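Local coordinates for protein dihydroxyacetone kinase (Citrobacter freundii, PDB 1UN8) that catalyses the ATP-dependent phosphorylation of dihydroxyacetone to dihydroxyacetone phosphate, a step of glycerol fermentation, at residues 509-514 with 526-531; 478-483 with 500-505. All coordinates share one frame; numbering follows the deposited sequence.

Interaction 1 (509-514 with 526-531); sequences TCLSSK and ESLLGN
Cys510 lays its thiol against the turn at Leu528, while three residues on Ser513 packs on Asn531; here the last turn of helix 495-511 and the residues just after it meet the loop that leads into helix 534-547. With SG anti to its own carbonyl carbon (chi1 -77°), the sulfur Cys510 SG comes within 3.2 Å of Leu528 O. Leu528 O accepts the backbone N-H of Asn531 (Asn531 N to Leu528 O 3.2 Å), closing the loop's turn. The CA-CB bond of Leu528 points toward the helix end, and Leu528 CD1 touches Leu511 CD2 at 4.3 Å, a light apolar contact at the exposed margin. Further along, Ser513 CB and Ser513 OG, the latter anti to its backbone N (chi1 174°), both rest on Asn531 CB, each at 3.4 Å; this hydroxyl also makes a weak hydrogen bond to Ala515 O. Two carbonyls, Thr509 O and Asn531 O, approach to 3.4 Å. Both are acceptors, and Arg475 serves both, with NE bonded to Thr509 O and NH2 weakly to Asn531 O. Much of the contact is thus close packing, and the guanidinium of Arg475, reaching a carbonyl of each segment, probably offsets the electrostatic cost of pairing two carbonyl oxygens.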
loop_
_atom_site.group_PDB
_atom_site.type_symbol
_atom_site.label_atom_id
_atom_site.label_comp_id
_atom_site.label_asym_id
_atom_site.label_seq_id
_atom_site.Cartn_x
_atom_site.Cartn_y
_atom_site.Cartn_z
ATOM N N THR A 509 -43.025 20.510 9.215
ATOM C CA THR A 509 -41.577 20.737 9.210
ATOM C C THR A 509 -41.157 21.783 10.232
ATOM O O THR A 509 -39.987 21.863 10.592
ATOM C CB THR A 509 -41.032 21.163 7.812
ATOM O OG1 THR A 509 -41.341 22.536 7.549
ATOM C CG2 THR A 509 -41.626 20.297 6.732
ATOM N N CYS A 510 -42.100 22.590 10.696
ATOM C CA CYS A 510 -41.768 23.602 11.691
ATOM C C CYS A 510 -41.589 22.949 13.044
ATOM O O CYS A 510 -40.833 23.437 13.881
ATOM C CB CYS A 510 -42.870 24.640 11.804
ATOM S SG CYS A 510 -42.879 25.830 10.464
ATOM N N LEU A 511 -42.291 21.841 13.253
ATOM C CA LEU A 511 -42.212 21.132 14.515
ATOM C C LEU A 511 -40.904 20.368 14.675
ATOM O O LEU A 511 -40.151 20.606 15.617
ATOM C CB LEU A 511 -43.403 20.176 14.653
ATOM C CG LEU A 511 -44.780 20.853 14.673
ATOM C CD1 LEU A 511 -45.846 19.799 14.862
ATOM C CD2 LEU A 511 -44.853 21.878 15.786
ATOM N N SER A 512 -40.628 19.462 13.743
ATOM C CA SER A 512 -39.421 18.643 13.797
ATOM C C SER A 512 -38.116 19.400 13.571
ATOM O O SER A 512 -37.060 18.788 13.406
ATOM C CB SER A 512 -39.535 17.491 12.794
ATOM O OG SER A 512 -40.022 17.956 11.547
ATOM N N SER A 513 -38.182 20.726 13.575
ATOM C CA SER A 513 -36.984 21.535 13.377
ATOM C C SER A 513 -36.054 21.458 14.580
ATOM O O SER A 513 -36.386 21.948 15.661
ATOM C CB SER A 513 -37.354 22.999 13.129
ATOM O OG SER A 513 -36.190 23.804 13.068
ATOM N N LYS A 514 -34.889 20.844 14.386
ATOM C CA LYS A 514 -33.905 20.713 15.458
ATOM C C LYS A 514 -33.338 22.080 15.835
ATOM O O LYS A 514 -33.392 22.487 16.997
ATOM C CB LYS A 514 -32.754 19.798 15.029
ATOM C CG LYS A 514 -33.159 18.367 14.694
ATOM C CD LYS A 514 -31.926 17.487 14.467
ATOM C CE LYS A 514 -31.038 18.031 13.348
ATOM N NZ LYS A 514 -29.791 17.231 13.187
ATOM N N GLU A 526 -42.266 30.480 19.839
ATOM C CA GLU A 526 -43.630 30.993 19.748
ATOM C C GLU A 526 -44.404 30.316 18.614
ATOM O O GLU A 526 -44.886 29.192 18.771
ATOM C CB GLU A 526 -43.615 32.512 19.527
ATOM C CG GLU A 526 -43.016 33.326 20.675
ATOM C CD GLU A 526 -43.859 33.284 21.941
ATOM O OE1 GLU A 526 -43.441 33.889 22.954
ATOM O OE2 GLU A 526 -44.936 32.649 21.923
ATOM N N SER A 527 -44.513 31.006 17.479
ATOM C CA SER A 527 -45.230 30.495 16.307
ATOM C C SER A 527 -44.412 29.486 15.481
ATOM O O SER A 527 -44.969 28.749 14.656
ATOM C CB SER A 527 -45.671 31.662 15.412
ATOM O OG SER A 527 -44.557 32.393 14.929
ATOM N N LEU A 528 -43.097 29.468 15.702
ATOM C CA LEU A 528 -42.186 28.554 15.010
ATOM C C LEU A 528 -42.234 28.604 13.481
ATOM O O LEU A 528 -41.776 27.668 12.821
ATOM C CB LEU A 528 -42.478 27.105 15.407
ATOM C CG LEU A 528 -42.339 26.767 16.892
ATOM C CD1 LEU A 528 -42.657 25.302 17.142
ATOM C CD2 LEU A 528 -40.943 27.105 17.392
ATOM N N LEU A 529 -42.776 29.683 12.917
ATOM C CA LEU A 529 -42.859 29.813 11.463
ATOM C C LEU A 529 -41.492 30.113 10.847
ATOM O O LEU A 529 -41.331 30.090 9.622
ATOM C CB LEU A 529 -43.856 30.910 11.071
ATOM C CG LEU A 529 -45.342 30.668 11.362
ATOM C CD1 LEU A 529 -46.142 31.878 10.888
ATOM C CD2 LEU A 529 -45.821 29.392 10.664
ATOM N N GLY A 530 -40.512 30.395 11.704
ATOM C CA GLY A 530 -39.166 30.679 11.234
ATOM C C GLY A 530 -38.338 29.408 11.134
ATOM O O GLY A 530 -37.179 29.439 10.715
ATOM N N ASN A 531 -38.938 28.288 11.530
ATOM C CA ASN A 531 -38.279 26.988 11.484
ATOM C C ASN A 531 -38.842 26.166 10.329
ATOM O O ASN A 531 -38.631 24.949 10.264
ATOM C CB ASN A 531 -38.514 26.211 12.786
ATOM C CG ASN A 531 -37.779 26.807 13.976
ATOM O OD1 ASN A 531 -36.573 27.079 13.914
ATOM N ND2 ASN A 531 -38.501 26.993 15.080
#

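Interaction 2 (478-483 with 500-505); sequences IDALQP and DAAQAG
Pro483 and Ala501 pack side chain to side chain where two consecutive helices of the C-terminal eight-helix barrel, 478-490 and 495-511, run antiparallel as a helical hairpin. The short segments pass with axes 7.1 Å apart at an angle of 155°, an approach allowed by the alanines and glycine that line the seam. Along the proline ring, Pro483 CB makes the cross-helix contact, 3.6 Å from Ala501 O and 3.8 Å from Ala501 CB. Pro483 CG turns back over its own helix and lies 3.1 Å from Asp479 O, and Pro483 CD, which closes the ring onto the backbone nitrogen, stands 3.3 Å from Asp479 O. A proline nitrogen carries no hydrogen, so the usual bond to the turn before is missing and the helix kinks here. One turn earlier in helix 478-490, Ala480 and Ala502 rest on each other: Ala480 CB lies on Ala502 O at 3.4 Å, and Ala502 CB in return on Ala480 O at 3.3 Å. Leu539 of helix 534-547 covers Ala480 as well. Gly505, having no side chain, brings its backbone right up to the kink. The carbonyl that the proline cannot bond meets a backbone C-H instead: Gly505 CA sits 3.1 Å from Asp479 O, with an angle of 146° at the hydrogen.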
loop_
_atom_site.group_PDB
_atom_site.type_symbol
_atom_site.label_atom_id
_atom_site.label_comp_id
_atom_site.label_asym_id
_atom_site.label_seq_id
_atom_site.Cartn_x
_atom_site.Cartn_y
_atom_site.Cartn_z
ATOM N N ILE A 478 -40.547 17.575 0.000
ATOM C CA ILE A 478 -41.333 16.354 -0.083
ATOM C C ILE A 478 -42.488 16.381 0.914
ATOM O O ILE A 478 -43.600 15.945 0.601
ATOM C CB ILE A 478 -40.459 15.109 0.215
ATOM C CG1 ILE A 478 -39.276 15.047 -0.761
ATOM C CG2 ILE A 478 -41.298 13.840 0.121
ATOM C CD1 ILE A 478 -39.672 14.937 -2.208
ATOM N N ASP A 479 -42.224 16.902 2.111
ATOM C CA ASP A 479 -43.244 16.965 3.156
ATOM C C ASP A 479 -44.519 17.709 2.779
ATOM O O ASP A 479 -45.567 17.503 3.390
ATOM C CB ASP A 479 -42.658 17.574 4.424
ATOM C CG ASP A 479 -41.390 16.889 4.846
ATOM O OD1 ASP A 479 -41.460 15.696 5.197
ATOM O OD2 ASP A 479 -40.323 17.530 4.842
ATOM N N ALA A 480 -44.429 18.570 1.775
ATOM C CA ALA A 480 -45.589 19.314 1.326
ATOM C C ALA A 480 -46.043 18.779 -0.035
ATOM O O ALA A 480 -47.239 18.723 -0.322
ATOM C CB ALA A 480 -45.248 20.815 1.227
ATOM N N LEU A 481 -45.082 18.368 -0.860
ATOM C CA LEU A 481 -45.380 17.868 -2.201
ATOM C C LEU A 481 -46.196 16.584 -2.207
ATOM O O LEU A 481 -47.232 16.505 -2.860
ATOM C CB LEU A 481 -44.087 17.631 -2.986
ATOM C CG LEU A 481 -44.027 18.048 -4.461
ATOM C CD1 LEU A 481 -43.179 17.038 -5.201
ATOM C CD2 LEU A 481 -45.400 18.129 -5.079
ATOM N N GLN A 482 -45.723 15.578 -1.487
ATOM C CA GLN A 482 -46.418 14.298 -1.440
ATOM C C GLN A 482 -47.877 14.441 -1.023
ATOM O O GLN A 482 -48.771 13.951 -1.707
ATOM C CB GLN A 482 -45.704 13.340 -0.489
ATOM C CG GLN A 482 -46.273 11.949 -0.522
ATOM C CD GLN A 482 -45.195 10.892 -0.501
ATOM O OE1 GLN A 482 -44.452 10.753 0.478
ATOM N NE2 GLN A 482 -45.093 10.139 -1.593
ATOM N N PRO A 483 -48.134 15.116 0.111
ATOM C CA PRO A 483 -49.512 15.295 0.569
ATOM C C PRO A 483 -50.364 15.873 -0.549
ATOM O O PRO A 483 -51.464 15.387 -0.816
ATOM C CB PRO A 483 -49.358 16.267 1.738
ATOM C CG PRO A 483 -48.026 15.917 2.289
ATOM C CD PRO A 483 -47.189 15.757 1.048
ATOM N N ASP A 500 -54.202 22.749 0.964
ATOM C CA ASP A 500 -54.373 22.471 2.373
ATOM C C ASP A 500 -53.476 21.330 2.835
ATOM O O ASP A 500 -52.898 21.374 3.915
ATOM C CB ASP A 500 -55.821 22.112 2.676
ATOM C CG ASP A 500 -56.152 22.293 4.142
ATOM O OD1 ASP A 500 -56.195 23.470 4.595
ATOM O OD2 ASP A 500 -56.343 21.269 4.839
ATOM N N ALA A 501 -53.366 20.297 2.016
ATOM C CA ALA A 501 -52.536 19.156 2.366
ATOM C C ALA A 501 -51.071 19.593 2.430
ATOM O O ALA A 501 -50.370 19.339 3.413
ATOM C CB ALA A 501 -52.721 18.047 1.333
ATOM N N ALA A 502 -50.621 20.261 1.375
ATOM C CA ALA A 502 -49.251 20.740 1.310
ATOM C C ALA A 502 -48.964 21.628 2.515
ATOM O O ALA A 502 -47.919 21.507 3.166
ATOM C CB ALA A 502 -49.025 21.522 0.005
ATOM N N GLN A 503 -49.902 22.524 2.804
ATOM C CA GLN A 503 -49.771 23.456 3.918
ATOM C C GLN A 503 -49.577 22.730 5.250
ATOM O O GLN A 503 -48.749 23.140 6.066
ATOM C CB GLN A 503 -51.000 24.367 3.969
ATOM C CG GLN A 503 -50.989 25.412 5.072
ATOM C CD GLN A 503 -49.773 26.315 5.034
ATOM O OE1 GLN A 503 -49.196 26.558 3.980
ATOM N NE2 GLN A 503 -49.388 26.834 6.194
ATOM N N ALA A 504 -50.326 21.650 5.470
ATOM C CA ALA A 504 -50.194 20.885 6.715
ATOM C C ALA A 504 -48.792 20.299 6.776
ATOM O O ALA A 504 -48.122 20.359 7.804
ATOM C CB ALA A 504 -51.229 19.770 6.765
ATOM N N GLY A 505 -48.355 19.730 5.655
ATOM C CA GLY A 505 -47.032 19.143 5.590
ATOM C C GLY A 505 -45.941 20.166 5.849
ATOM O O GLY A 505 -44.964 19.870 6.535
#

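Helix 495-511 belongs to both contacts: interaction 2 uses its middle and interaction 1 its C-terminal end, with centres 15 Å apart. They meet where Thr509 CG2 packs 3.6 Å from Asp479 OD2, while Asp479 OD1 is hydrogen-bonded to Gly473 N. This junction borders the ATP site. Thr509 OG1, hydrogen-bonded to Ala506 O within its own helix, also accepts a hydrogen bond from the backbone N of the ATP-binding residue Asp533, whose side chain is about 5 Å from that of Asp479. Asp479 also lies about 4 Å, side chain to side chain, from Thr476, another ATP-binding residue. The bound phospholipid is about 9 Å from the Ala480 side chain and about 13 Å from that of Thr509.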